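Local coordinates for glucuronoarabinoxylan endo-1,4-beta-xylanase (Clostridium papyrosolvens, PDB 4FMV), which probably hydrolyses internal beta-1,4 linkages of xylan, this chain being the family 30 catalytic domain of a longer protein that also carries a carbohydrate-binding module and a dockerin, at residues S64-E69 with A118-A123; F98-D103 with W150-P155; I138-E143 with L159-N164; N142-A147 with K183-P188. All coordinates share one frame; numbering follows the deposited sequence.

Contact 1 (S64-E69 with A118-A123)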
loop_
_atom_site.group_PDB
_atom_site.type_symbol
_atom_site.label_atom_id
_atom_site.label_comp_id
_atom_site.label_asym_id
_atom_site.label_seq_id
_atom_site.Cartn_x
_atom_site.Cartn_y
_atom_site.Cartn_z
ATOM N N SER A 64 -16.251 21.846 3.370
ATOM C CA SER A 64 -17.319 20.840 3.286
ATOM C C SER A 64 -17.051 19.758 2.232
ATOM O O SER A 64 -17.421 18.602 2.423
ATOM C CB SER A 64 -18.703 21.487 3.088
ATOM O OG SER A 64 -18.773 22.194 1.859
ATOM N N LYS A 65 -16.396 20.110 1.131
ATOM C CA LYS A 65 -16.199 19.132 0.059
ATOM C C LYS A 65 -15.138 18.102 0.410
ATOM O O LYS A 65 -14.967 17.079 -0.291
ATOM C CB LYS A 65 -15.877 19.819 -1.258
ATOM C CG LYS A 65 -17.113 20.458 -1.878
ATOM C CD LYS A 65 -16.889 20.736 -3.340
ATOM C CE LYS A 65 -17.969 21.631 -3.915
ATOM N NZ LYS A 65 -17.569 22.008 -5.303
ATOM N N TRP A 66 -14.427 18.388 1.495
ATOM C CA TRP A 66 -13.445 17.470 2.075
ATOM C C TRP A 66 -14.009 16.609 3.216
ATOM O O TRP A 66 -13.311 15.748 3.774
ATOM C CB TRP A 66 -12.254 18.283 2.567
ATOM C CG TRP A 66 -11.441 18.868 1.439
ATOM C CD1 TRP A 66 -11.592 18.621 0.110
ATOM C CD2 TRP A 66 -10.336 19.778 1.555
ATOM N NE1 TRP A 66 -10.641 19.321 -0.619
ATOM C CE2 TRP A 66 -9.864 20.042 0.252
ATOM C CE3 TRP A 66 -9.702 20.397 2.635
ATOM C CZ2 TRP A 66 -8.791 20.898 0.001
ATOM C CZ3 TRP A 66 -8.632 21.244 2.383
ATOM C CH2 TRP A 66 -8.191 21.488 1.070
ATOM N N SER A 67 -15.270 16.846 3.575
ATOM C CA SER A 67 -15.899 16.124 4.673
ATOM C C SER A 67 -16.110 14.611 4.455
ATOM O O SER A 67 -16.060 13.852 5.418
ATOM C CB SER A 67 -17.204 16.798 5.136
ATOM O OG SER A 67 -18.139 16.853 4.085
ATOM N N PRO A 68 -16.442 14.186 3.222
ATOM C CA PRO A 68 -16.591 12.741 3.020
ATOM C C PRO A 68 -15.298 11.974 3.346
ATOM O O PRO A 68 -15.349 10.929 3.980
ATOM C CB PRO A 68 -16.925 12.626 1.526
ATOM C CG PRO A 68 -17.633 13.923 1.210
ATOM C CD PRO A 68 -16.845 14.946 2.021
ATOM N N GLU A 69 -14.153 12.491 2.927
ATOM C CA GLU A 69 -12.904 11.799 3.172
ATOM C C GLU A 69 -12.473 11.951 4.630
ATOM O O GLU A 69 -11.853 11.055 5.186
ATOM C CB GLU A 69 -11.814 12.270 2.203
ATOM C CG GLU A 69 -11.999 11.795 0.746
ATOM C CD GLU A 69 -11.628 10.341 0.550
ATOM O OE1 GLU A 69 -11.156 9.988 -0.560
ATOM O OE2 GLU A 69 -11.822 9.545 1.498
ATOM N N ALA A 118 1.588 24.190 -2.336
ATOM C CA ALA A 118 2.062 23.730 -1.036
ATOM C C ALA A 118 1.142 24.219 0.083
ATOM O O ALA A 118 0.918 23.501 1.043
ATOM C CB ALA A 118 3.497 24.190 -0.784
ATOM N N GLN A 119 0.625 25.438 -0.034
ATOM C CA GLN A 119 -0.352 25.957 0.950
ATOM C C GLN A 119 -1.661 25.180 0.910
ATOM O O GLN A 119 -2.294 24.925 1.932
ATOM C CB GLN A 119 -0.649 27.437 0.699
ATOM C CG GLN A 119 0.547 28.309 0.947
ATOM C CD GLN A 119 0.319 29.738 0.536
ATOM O OE1 GLN A 119 -0.543 30.035 -0.289
ATOM N NE2 GLN A 119 1.100 30.641 1.113
ATOM N N TYR A 120 -2.069 24.828 -0.298
ATOM C CA TYR A 120 -3.239 23.982 -0.506
ATOM C C TYR A 120 -3.055 22.637 0.181
ATOM O O TYR A 120 -3.906 22.194 0.962
ATOM C CB TYR A 120 -3.425 23.799 -2.002
ATOM C CG TYR A 120 -4.475 22.804 -2.455
ATOM C CD1 TYR A 120 -5.830 23.099 -2.361
ATOM C CD2 TYR A 120 -4.105 21.595 -3.038
ATOM C CE1 TYR A 120 -6.790 22.202 -2.817
ATOM C CE2 TYR A 120 -5.062 20.689 -3.492
ATOM C CZ TYR A 120 -6.394 21.000 -3.382
ATOM O OH TYR A 120 -7.347 20.123 -3.846
ATOM N N LEU A 121 -1.944 21.967 -0.111
ATOM C CA LEU A 121 -1.645 20.712 0.564
ATOM C C LEU A 121 -1.625 20.902 2.086
ATOM O O LEU A 121 -2.149 20.069 2.837
ATOM C CB LEU A 121 -0.308 20.138 0.068
ATOM C CG LEU A 121 -0.345 19.669 -1.393
ATOM C CD1 LEU A 121 0.968 19.008 -1.768
ATOM C CD2 LEU A 121 -1.518 18.696 -1.603
ATOM N N ASN A 122 -1.011 21.987 2.549
ATOM C CA ASN A 122 -1.000 22.260 3.983
ATOM C C ASN A 122 -2.408 22.472 4.536
ATOM O O ASN A 122 -2.680 22.165 5.682
ATOM C CB ASN A 122 -0.123 23.473 4.306
ATOM C CG ASN A 122 1.308 23.091 4.595
ATOM O OD1 ASN A 122 1.586 21.959 4.989
ATOM N ND2 ASN A 122 2.226 24.033 4.411
ATOM N N ALA A 123 -3.308 23.008 3.726
ATOM C CA ALA A 123 -4.654 23.269 4.228
ATOM C C ALA A 123 -5.434 21.961 4.431
ATOM O O ALA A 123 -6.276 21.852 5.332
ATOM C CB ALA A 123 -5.411 24.250 3.297
#
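Trp66, the one residue of 64-69 that touches the other segment, sets the outer edge of its indole against Tyr120 and Ala123 on the opposing helix. The backbones stay well apart, with the CA atoms of Trp66 and Ala123 at 10.7 Å, and the long aromatic side chain spans the gap. CG of Trp66 lies anti to its carbonyl carbon (chi1 -70°), which sends the benzene end of the indole forward. Two corners of that end do the touching. CZ2 comes to 3.7 Å from Tyr120 CE1, and CZ3 lies 3.8 Å from the carbonyl O of Ala123, which sits at the indole edge near the ring plane. The methyl group of Ala123 adds a looser apolar touch. Tyr120 and the six-membered ring of Trp66 form an offset edge-to-face pair, the tryptophan edge turned toward the tyrosine face, with centroids 5.8 Å apart and planes at 68°. No hydrogen bond joins the two segments; the polar corner of the indole is engaged apart from them, NE1 donating to Glu51 O. Tyr124 and Phe63 extend the aromatic cluster round Trp66. At the residues flanking Trp66, a backbone bond from Ser67 N to Ser64 O closes the turn that leads into helix 67-78. The whole is aromatic packing between the start of helix 67-78 and helix 114-130, in the outer helical layer of the (beta/alpha)8 barrel.

Contact 2 (F98-D103 with W150-P155); sequences FSKSGD and WTWWTP
Lys100 and Trp152 mark the closest approach of two backbones that do not pair with each other: their CA atoms are 9.5 Å apart, because strand 103-109 runs between strands 95-100 and 151-152 in a small three-stranded sheet. At the end of its strand, Lys100 enters a type I' turn to Asp103, closed by backbone bonds in both directions between these two residues. Side chains bridge the distance. The extended lysine chain carries CD and CE over one face of the Trp152 indole, and a bend at chi4 (-55°) places NZ, keeping it over the six-membered ring. CE stands 3.3 Å from the centroid of that ring, almost on the normal, in a CH-pi contact. NZ follows at 4.0 Å from the same centroid and 17° off the normal, a cation-pi interaction. CD rests near the ring junction, 3.5 Å from Trp152 CE2, so methylene groups and charge share one face. Phe98 meets the root of the same tryptophan with its ring edge, CZ lying 4.1 Å from Trp152 CB; the two ring planes are nearly perpendicular. Such a two-residue beta hairpin, tied by cation-pi contact to strand 151-152 at the other edge of the same three-stranded sheet, belongs to the excursions that decorate (beta/alpha)8 barrels between strand and helix.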
loop_
_atom_site.group_PDB
_atom_site.type_symbol
_atom_site.label_atom_id
_atom_site.label_comp_id
_atom_site.label_asym_id
_atom_site.label_seq_id
_atom_site.Cartn_x
_atom_site.Cartn_y
_atom_site.Cartn_z
ATOM N N PHE A 98 -0.399 23.102 -21.603
ATOM C CA PHE A 98 0.880 23.229 -22.272
ATOM C C PHE A 98 0.867 22.222 -23.403
ATOM O O PHE A 98 0.035 21.306 -23.433
ATOM C CB PHE A 98 2.062 22.988 -21.322
ATOM C CG PHE A 98 2.249 21.539 -20.912
ATOM C CD1 PHE A 98 1.418 20.953 -19.972
ATOM C CD2 PHE A 98 3.268 20.776 -21.463
ATOM C CE1 PHE A 98 1.587 19.617 -19.590
ATOM C CE2 PHE A 98 3.455 19.441 -21.090
ATOM C CZ PHE A 98 2.607 18.862 -20.151
ATOM N N SER A 99 1.783 22.396 -24.339
ATOM C CA SER A 99 1.825 21.539 -25.510
ATOM C C SER A 99 2.772 20.373 -25.204
ATOM O O SER A 99 3.975 20.574 -25.038
ATOM C CB SER A 99 2.309 22.357 -26.716
ATOM O OG SER A 99 2.036 21.698 -27.933
ATOM N N LYS A 100 2.221 19.162 -25.101
ATOM C CA LYS A 100 3.034 17.988 -24.793
ATOM C C LYS A 100 3.102 17.159 -26.067
ATOM O O LYS A 100 2.127 16.520 -26.463
ATOM C CB LYS A 100 2.374 17.181 -23.662
ATOM C CG LYS A 100 3.118 15.908 -23.246
ATOM C CD LYS A 100 2.491 15.298 -22.006
ATOM C CE LYS A 100 3.404 14.262 -21.375
ATOM N NZ LYS A 100 3.842 13.179 -22.305
ATOM N N SER A 101 4.270 17.208 -26.699
ATOM C CA SER A 101 4.515 16.629 -28.013
ATOM C C SER A 101 3.353 16.804 -28.981
ATOM O O SER A 101 2.924 15.835 -29.611
ATOM C CB SER A 101 4.889 15.161 -27.869
ATOM O OG SER A 101 5.936 15.059 -26.918
ATOM N N GLY A 102 2.972 18.054 -29.230
ATOM C CA GLY A 102 1.921 18.350 -30.181
ATOM C C GLY A 102 0.501 18.239 -29.655
ATOM O O GLY A 102 -0.442 18.424 -30.422
ATOM N N ASP A 103 0.328 17.918 -28.372
ATOM C CA ASP A 103 -1.022 17.856 -27.792
ATOM C C ASP A 103 -1.240 19.024 -26.829
ATOM O O ASP A 103 -0.706 19.024 -25.723
ATOM C CB ASP A 103 -1.211 16.533 -27.026
ATOM C CG ASP A 103 -2.609 16.393 -26.422
ATOM O OD1 ASP A 103 -3.358 17.392 -26.384
ATOM O OD2 ASP A 103 -2.951 15.281 -25.969
ATOM N N TRP A 150 -5.353 13.907 -16.157
ATOM C CA TRP A 150 -5.104 14.660 -14.915
ATOM C C TRP A 150 -3.907 15.591 -15.117
ATOM O O TRP A 150 -3.782 16.136 -16.207
ATOM C CB TRP A 150 -5.114 13.838 -13.618
ATOM C CG TRP A 150 -4.301 12.578 -13.579
ATOM C CD1 TRP A 150 -2.959 12.465 -13.325
ATOM C CD2 TRP A 150 -4.800 11.236 -13.720
ATOM N NE1 TRP A 150 -2.586 11.142 -13.338
ATOM C CE2 TRP A 150 -3.694 10.366 -13.578
ATOM C CE3 TRP A 150 -6.068 10.690 -13.976
ATOM C CZ2 TRP A 150 -3.823 8.978 -13.667
ATOM C CZ3 TRP A 150 -6.200 9.318 -14.074
ATOM C CH2 TRP A 150 -5.085 8.470 -13.918
ATOM N N THR A 151 -3.240 15.994 -14.037
ATOM C CA THR A 151 -2.080 16.901 -14.094
ATOM C C THR A 151 -0.691 16.221 -14.269
ATOM O O THR A 151 -0.285 15.401 -13.438
ATOM C CB THR A 151 -2.123 17.793 -12.823
ATOM O OG1 THR A 151 -3.376 18.501 -12.811
ATOM C CG2 THR A 151 -0.979 18.793 -12.779
ATOM N N TRP A 152 0.023 16.560 -15.349
ATOM C CA TRP A 152 1.391 16.054 -15.630
ATOM C C TRP A 152 2.489 16.775 -14.839
ATOM O O TRP A 152 2.437 17.999 -14.674
ATOM C CB TRP A 152 1.758 16.284 -17.105
ATOM C CG TRP A 152 1.046 15.458 -18.132
ATOM C CD1 TRP A 152 -0.018 15.852 -18.921
ATOM C CD2 TRP A 152 1.363 14.121 -18.532
ATOM N NE1 TRP A 152 -0.387 14.831 -19.764
ATOM C CE2 TRP A 152 0.447 13.758 -19.550
ATOM C CE3 TRP A 152 2.341 13.190 -18.134
ATOM C CZ2 TRP A 152 0.467 12.505 -20.166
ATOM C CZ3 TRP A 152 2.354 11.939 -18.747
ATOM C CH2 TRP A 152 1.426 11.609 -19.755
ATOM N N TRP A 153 3.510 16.032 -14.401
ATOM C CA TRP A 153 4.754 16.611 -13.918
ATOM C C TRP A 153 5.895 15.824 -14.524
ATOM O O TRP A 153 5.915 14.609 -14.416
ATOM C CB TRP A 153 4.915 16.451 -12.396
ATOM C CG TRP A 153 3.821 16.989 -11.533
ATOM C CD1 TRP A 153 2.500 16.669 -11.581
ATOM C CD2 TRP A 153 3.974 17.907 -10.449
ATOM N NE1 TRP A 153 1.810 17.347 -10.599
ATOM C CE2 TRP A 153 2.695 18.107 -9.888
ATOM C CE3 TRP A 153 5.075 18.583 -9.898
ATOM C CZ2 TRP A 153 2.479 18.963 -8.798
ATOM C CZ3 TRP A 153 4.857 19.440 -8.821
ATOM C CH2 TRP A 153 3.570 19.614 -8.284
ATOM N N THR A 154 6.846 16.501 -15.154
ATOM C CA THR A 154 8.061 15.838 -15.585
ATOM C C THR A 154 8.856 15.463 -14.343
ATOM O O THR A 154 8.601 15.987 -13.244
ATOM C CB THR A 154 8.916 16.781 -16.436
ATOM O OG1 THR A 154 9.331 17.898 -15.632
ATOM C CG2 THR A 154 8.117 17.282 -17.652
ATOM N N PRO A 155 9.816 14.536 -14.494
ATOM C CA PRO A 155 10.709 14.272 -13.364
ATOM C C PRO A 155 11.353 15.550 -12.847
ATOM O O PRO A 155 11.554 15.681 -11.640
ATOM C CB PRO A 155 11.763 13.351 -13.976
ATOM C CG PRO A 155 10.967 12.577 -15.013
ATOM C CD PRO A 155 10.027 13.595 -15.603
#

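Contact 3 (I138-E143 with L159-N164); sequences ISVQNE and LNFMKN
Val140 packs on Phe161 and Met162 as part of the strand-to-helix packing of the (beta/alpha)8 barrel, here between strand 137-139 and helix 155-164, with the short strand 151-152 between them in the chain. Val140 sits just past the end of its strand, pointing toward the helix, with its CA 8.5 Å from that of Phe161. Its two methyl groups divide the work. CG1, anti to the backbone N (chi1 177°), touches Phe161 CD2 at 3.8 Å, while CG2 approaches CE2 of the same ring and also reaches the sulfur of Met162, with 3.8 Å between CG2 and SD. Valine and phenylalanine run antiparallel alongside one another, the methyl groups meeting the ring at a slant. Met162 sets off to the side, and a bend at chi2 brings SD to the valine. All three side chains are buried; Val173 of strand 172-178 adjoins Val140 and Met162, and Ala118 of helix 114-130 lies against Phe161. Beyond the valine, the amide of Gln141 folds onto the following peptide, with Trp88 O as a further acceptor for NE2 and Trp153 NE1 donating to OE1. NE2 reaches Asn142 O at 2.8 Å, with an N-H...O angle of 167°, from a position tilted 24° out of the carbonyl plane.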
loop_
_atom_site.group_PDB
_atom_site.type_symbol
_atom_site.label_atom_id
_atom_site.label_comp_id
_atom_site.label_asym_id
_atom_site.label_seq_id
_atom_site.Cartn_x
_atom_site.Cartn_y
_atom_site.Cartn_z
ATOM N N ILE A 138 1.294 13.035 2.999
ATOM C CA ILE A 138 0.537 13.604 1.903
ATOM C C ILE A 138 1.397 13.592 0.637
ATOM O O ILE A 138 2.593 13.877 0.710
ATOM C CB ILE A 138 0.041 15.031 2.248
ATOM C CG1 ILE A 138 -1.032 15.488 1.238
ATOM C CG2 ILE A 138 1.234 16.021 2.357
ATOM C CD1 ILE A 138 -1.897 16.667 1.762
ATOM N N SER A 139 0.778 13.231 -0.494
ATOM C CA SER A 139 1.474 12.999 -1.754
ATOM C C SER A 139 1.416 14.238 -2.636
ATOM O O SER A 139 0.416 14.948 -2.637
ATOM C CB SER A 139 0.875 11.779 -2.483
ATOM O OG SER A 139 1.530 11.476 -3.716
ATOM N N VAL A 140 2.503 14.502 -3.362
ATOM C CA VAL A 140 2.577 15.646 -4.264
ATOM C C VAL A 140 1.640 15.428 -5.458
ATOM O O VAL A 140 0.892 16.323 -5.843
ATOM C CB VAL A 140 4.038 15.897 -4.773
ATOM C CG1 VAL A 140 4.094 17.058 -5.793
ATOM C CG2 VAL A 140 4.988 16.147 -3.598
ATOM N N GLN A 141 1.730 14.270 -6.099
ATOM C CA GLN A 141 0.862 13.994 -7.236
ATOM C C GLN A 141 0.621 12.492 -7.435
ATOM O O GLN A 141 1.576 11.700 -7.414
ATOM C CB GLN A 141 1.532 14.579 -8.517
ATOM C CG GLN A 141 0.799 14.222 -9.851
ATOM C CD GLN A 141 -0.550 14.913 -10.018
ATOM O OE1 GLN A 141 -0.652 16.127 -9.840
ATOM N NE2 GLN A 141 -1.603 14.135 -10.380
ATOM N N ASN A 142 -0.610 12.115 -7.759
ATOM C CA ASN A 142 -0.889 10.779 -8.276
ATOM C C ASN A 142 -0.454 10.628 -9.745
ATOM O O ASN A 142 -0.880 11.408 -10.600
ATOM C CB ASN A 142 -2.387 10.495 -8.217
ATOM C CG ASN A 142 -2.718 9.108 -8.717
ATOM O OD1 ASN A 142 -2.386 8.124 -8.053
ATOM N ND2 ASN A 142 -3.343 9.008 -9.901
ATOM N N GLU A 143 0.350 9.610 -10.034
ATOM C CA GLU A 143 0.756 9.279 -11.414
ATOM C C GLU A 143 1.051 10.494 -12.285
ATOM O O GLU A 143 0.406 10.690 -13.321
ATOM C CB GLU A 143 -0.286 8.372 -12.085
ATOM C CG GLU A 143 -0.517 7.089 -11.273
ATOM C CD GLU A 143 -1.354 6.058 -11.985
ATOM O OE1 GLU A 143 -1.753 6.303 -13.128
ATOM O OE2 GLU A 143 -1.617 4.998 -11.386
ATOM N N LEU A 159 11.050 17.236 -9.141
ATOM C CA LEU A 159 12.284 17.600 -8.430
ATOM C C LEU A 159 12.230 19.041 -7.916
ATOM O O LEU A 159 12.534 19.303 -6.748
ATOM C CB LEU A 159 13.542 17.399 -9.309
ATOM C CG LEU A 159 14.883 17.849 -8.691
ATOM C CD1 LEU A 159 15.161 17.159 -7.362
ATOM C CD2 LEU A 159 16.065 17.675 -9.646
ATOM N N ASN A 160 11.829 19.973 -8.780
ATOM C CA ASN A 160 11.799 21.386 -8.395
ATOM C C ASN A 160 10.906 21.615 -7.158
ATOM O O ASN A 160 11.278 22.329 -6.223
ATOM C CB ASN A 160 11.306 22.250 -9.553
ATOM C CG ASN A 160 12.291 22.314 -10.694
ATOM O OD1 ASN A 160 13.480 22.038 -10.520
ATOM N ND2 ASN A 160 11.805 22.698 -11.876
ATOM N N PHE A 161 9.731 20.990 -7.160
ATOM C CA PHE A 161 8.800 21.124 -6.048
ATOM C C PHE A 161 9.374 20.487 -4.779
ATOM O O PHE A 161 9.316 21.064 -3.668
ATOM C CB PHE A 161 7.457 20.475 -6.395
ATOM C CG PHE A 161 6.399 20.718 -5.361
ATOM C CD1 PHE A 161 5.601 21.840 -5.426
ATOM C CD2 PHE A 161 6.237 19.846 -4.306
ATOM C CE1 PHE A 161 4.642 22.076 -4.457
ATOM C CE2 PHE A 161 5.289 20.073 -3.353
ATOM C CZ PHE A 161 4.495 21.198 -3.428
ATOM N N MET A 162 9.902 19.282 -4.938
ATOM C CA MET A 162 10.560 18.584 -3.833
ATOM C C MET A 162 11.722 19.371 -3.210
ATOM O O MET A 162 11.882 19.349 -1.989
ATOM C CB MET A 162 11.015 17.183 -4.251
ATOM C CG MET A 162 9.868 16.171 -4.480
ATOM S SD MET A 162 8.756 15.897 -3.064
ATOM C CE MET A 162 9.849 15.035 -1.916
ATOM N N LYS A 163 12.545 20.057 -4.014
ATOM C CA LYS A 163 13.593 20.908 -3.413
ATOM C C LYS A 163 13.060 22.200 -2.789
ATOM O O LYS A 163 13.362 22.515 -1.641
ATOM C CB LYS A 163 14.713 21.274 -4.413
ATOM C CG LYS A 163 15.570 20.107 -4.859
ATOM C CD LYS A 163 16.679 20.559 -5.818
ATOM C CE LYS A 163 17.821 21.256 -5.071
ATOM N NZ LYS A 163 19.155 21.094 -5.786
ATOM N N ASN A 164 12.298 22.960 -3.570
ATOM C CA ASN A 164 11.931 24.324 -3.184
ATOM C C ASN A 164 10.653 24.542 -2.412
ATOM O O ASN A 164 10.480 25.575 -1.789
ATOM C CB ASN A 164 11.945 25.196 -4.427
ATOM C CG ASN A 164 13.279 25.135 -5.112
ATOM O OD1 ASN A 164 14.305 25.068 -4.437
ATOM N ND2 ASN A 164 13.284 25.112 -6.439
#

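Contact 4 (N142-A147 with K183-P188)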
loop_
_atom_site.group_PDB
_atom_site.type_symbol
_atom_site.label_atom_id
_atom_site.label_comp_id
_atom_site.label_asym_id
_atom_site.label_seq_id
_atom_site.Cartn_x
_atom_site.Cartn_y
_atom_site.Cartn_z
ATOM N N ASN A 142 -0.610 12.115 -7.759
ATOM C CA ASN A 142 -0.889 10.779 -8.276
ATOM C C ASN A 142 -0.454 10.628 -9.745
ATOM O O ASN A 142 -0.880 11.408 -10.600
ATOM C CB ASN A 142 -2.387 10.495 -8.217
ATOM C CG ASN A 142 -2.718 9.108 -8.717
ATOM O OD1 ASN A 142 -2.386 8.124 -8.053
ATOM N ND2 ASN A 142 -3.343 9.008 -9.901
ATOM N N GLU A 143 0.350 9.610 -10.034
ATOM C CA GLU A 143 0.756 9.279 -11.414
ATOM C C GLU A 143 1.051 10.494 -12.285
ATOM O O GLU A 143 0.406 10.690 -13.321
ATOM C CB GLU A 143 -0.286 8.372 -12.085
ATOM C CG GLU A 143 -0.517 7.089 -11.273
ATOM C CD GLU A 143 -1.354 6.058 -11.985
ATOM O OE1 GLU A 143 -1.753 6.303 -13.128
ATOM O OE2 GLU A 143 -1.617 4.998 -11.386
ATOM N N PRO A 144 2.041 11.303 -11.873
ATOM C CA PRO A 144 2.434 12.488 -12.635
ATOM C C PRO A 144 2.919 12.088 -14.012
ATOM O O PRO A 144 2.980 12.944 -14.895
ATOM C CB PRO A 144 3.622 13.023 -11.840
ATOM C CG PRO A 144 4.203 11.769 -11.177
ATOM C CD PRO A 144 2.942 11.064 -10.732
ATOM N N ASP A 145 3.338 10.828 -14.155
ATOM C CA ASP A 145 3.816 10.284 -15.445
ATOM C C ASP A 145 2.798 9.453 -16.246
ATOM O O ASP A 145 3.175 8.868 -17.255
ATOM C CB ASP A 145 5.115 9.493 -15.259
ATOM C CG ASP A 145 4.962 8.358 -14.257
ATOM O OD1 ASP A 145 3.868 8.243 -13.657
ATOM O OD2 ASP A 145 5.928 7.583 -14.078
ATOM N N TYR A 146 1.559 9.272 -15.781
ATOM C CA TYR A 146 0.558 8.924 -16.763
ATOM C C TYR A 146 -0.607 9.848 -16.487
ATOM O O TYR A 146 -1.656 9.412 -16.037
ATOM C CB TYR A 146 0.173 7.505 -16.307
ATOM C CG TYR A 146 -0.559 6.613 -17.264
ATOM C CD1 TYR A 146 0.119 5.956 -18.276
ATOM C CD2 TYR A 146 -1.926 6.389 -17.125
ATOM C CE1 TYR A 146 -0.539 5.123 -19.145
ATOM C CE2 TYR A 146 -2.602 5.560 -18.005
ATOM C CZ TYR A 146 -1.900 4.926 -19.008
ATOM O OH TYR A 146 -2.549 4.086 -19.896
ATOM N N ALA A 147 -0.509 11.036 -17.054
ATOM C CA ALA A 147 -1.395 12.165 -16.725
ATOM C C ALA A 147 -2.408 12.635 -17.734
ATOM O O ALA A 147 -2.900 13.748 -17.599
ATOM C CB ALA A 147 -0.683 13.322 -16.021
ATOM N N LYS A 183 11.617 4.391 -12.532
ATOM C CA LYS A 183 12.661 4.948 -11.697
ATOM C C LYS A 183 13.071 6.328 -12.167
ATOM O O LYS A 183 13.663 7.069 -11.408
ATOM C CB LYS A 183 13.895 4.022 -11.633
ATOM C CG LYS A 183 13.551 2.570 -11.246
ATOM C CD LYS A 183 12.605 2.475 -10.034
ATOM C CE LYS A 183 12.323 0.999 -9.633
ATOM N NZ LYS A 183 11.486 0.267 -10.659
ATOM N N ASN A 184 12.776 6.678 -13.413
ATOM C CA ASN A 184 13.192 7.992 -13.885
ATOM C C ASN A 184 12.404 9.091 -13.161
ATOM O O ASN A 184 12.846 10.238 -13.053
ATOM C CB ASN A 184 13.119 8.109 -15.423
ATOM C CG ASN A 184 11.689 8.080 -15.959
ATOM O OD1 ASN A 184 10.750 7.645 -15.283
ATOM N ND2 ASN A 184 11.525 8.522 -17.196
ATOM N N MET A 185 11.238 8.725 -12.643
ATOM C CA MET A 185 10.402 9.671 -11.942
ATOM C C MET A 185 10.960 9.967 -10.531
ATOM O O MET A 185 10.817 11.096 -10.035
ATOM C CB MET A 185 8.963 9.133 -11.883
ATOM C CG MET A 185 7.882 10.165 -11.553
ATOM S SD MET A 185 7.698 11.473 -12.796
ATOM C CE MET A 185 7.683 12.863 -11.690
ATOM N N SER A 186 11.485 8.942 -9.846
ATOM C CA SER A 186 12.059 9.122 -8.500
ATOM C C SER A 186 13.570 9.343 -8.367
ATOM O O SER A 186 14.040 9.871 -7.337
ATOM C CB SER A 186 11.715 7.905 -7.650
ATOM O OG SER A 186 11.887 6.695 -8.381
ATOM N N ASP A 187 14.322 9.018 -9.413
ATOM C CA ASP A 187 15.775 9.080 -9.330
ATOM C C ASP A 187 16.231 10.498 -9.000
ATOM O O ASP A 187 17.165 10.672 -8.237
ATOM C CB ASP A 187 16.454 8.605 -10.631
ATOM C CG ASP A 187 16.556 7.075 -10.733
ATOM O OD1 ASP A 187 16.166 6.358 -9.783
ATOM O OD2 ASP A 187 17.029 6.585 -11.778
ATOM N N PRO A 188 15.598 11.520 -9.602
ATOM C CA PRO A 188 16.161 12.843 -9.299
ATOM C C PRO A 188 16.008 13.226 -7.821
ATOM O O PRO A 188 16.876 13.911 -7.271
ATOM C CB PRO A 188 15.356 13.780 -10.212
ATOM C CG PRO A 188 15.025 12.923 -11.399
ATOM C CD PRO A 188 14.711 11.554 -10.780
HETATM O O HOH W 1 8.158 8.213 -15.558
#
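Apolar packing comes first, and it centres on Met185, which reaches from helix 183-190 to Pro144 in the loop after strand 137-139. The methionine has its CG anti to the backbone N (chi1 -163°), then bends at chi2 and chi3, and this brings the thioether against the CG corner of the proline. CE lies 3.7 Å from Pro144 CG, and SD is close behind at 3.9 Å from the same CG. Met185 also touches Pro155 and Met158 of helix 155-164.

A separate van der Waals approach brings the methionine stem to the carboxylate of Asp145, with Met185 CB 4.1 Å from Asp145 OD2.

Polar contact between the segments runs through solvent. One water donates to Asp145 OD2 and to Asn184 OD1, both at 2.7 Å, linking the carboxylate to the amide carbonyl. The same carboxylate is further bonded by Ser178 OG at OD2 and by the backbone N of Phe179 at OD1; with the water, these bonds restrict its rotation.

A backbone bond from Tyr146 N to Glu143 O closes the type I turn that presents Pro144 and Asp145. The first side-chain bond of Glu143 points away from 183-188, and its OE2 hydrogen-bonds His205 ND1. This turn follows the pair Asn142-Glu143, the glutamate being consistent with the acid/base of clan GH-A barrels, and the contact joins that loop to helix 183-190.

In the fold
Following the chain from the N terminus, contact 1 opens at the start of helix 67-78 and closes at helix 114-130, enclosing strand 82-86 and the hairpin of strands 95-100 and 103-109. Contact 2 starts from that hairpin before contact 1 has closed, so the two cross; it ends at strand 151-152. Contact 3 begins after contact 1 closes and crosses contact 2, returning on helix 155-164. Contact 4 sets out from the same loop as contact 3, sharing Asn142 and Glu143, crosses contact 2 as well, and reaches on to helix 183-190. Contacts 1 and 3 meet where Ala118 and Leu121 back strand 137-139 and Phe161. Together they tie four helices to strand 137-139, its following loop and the small sheet.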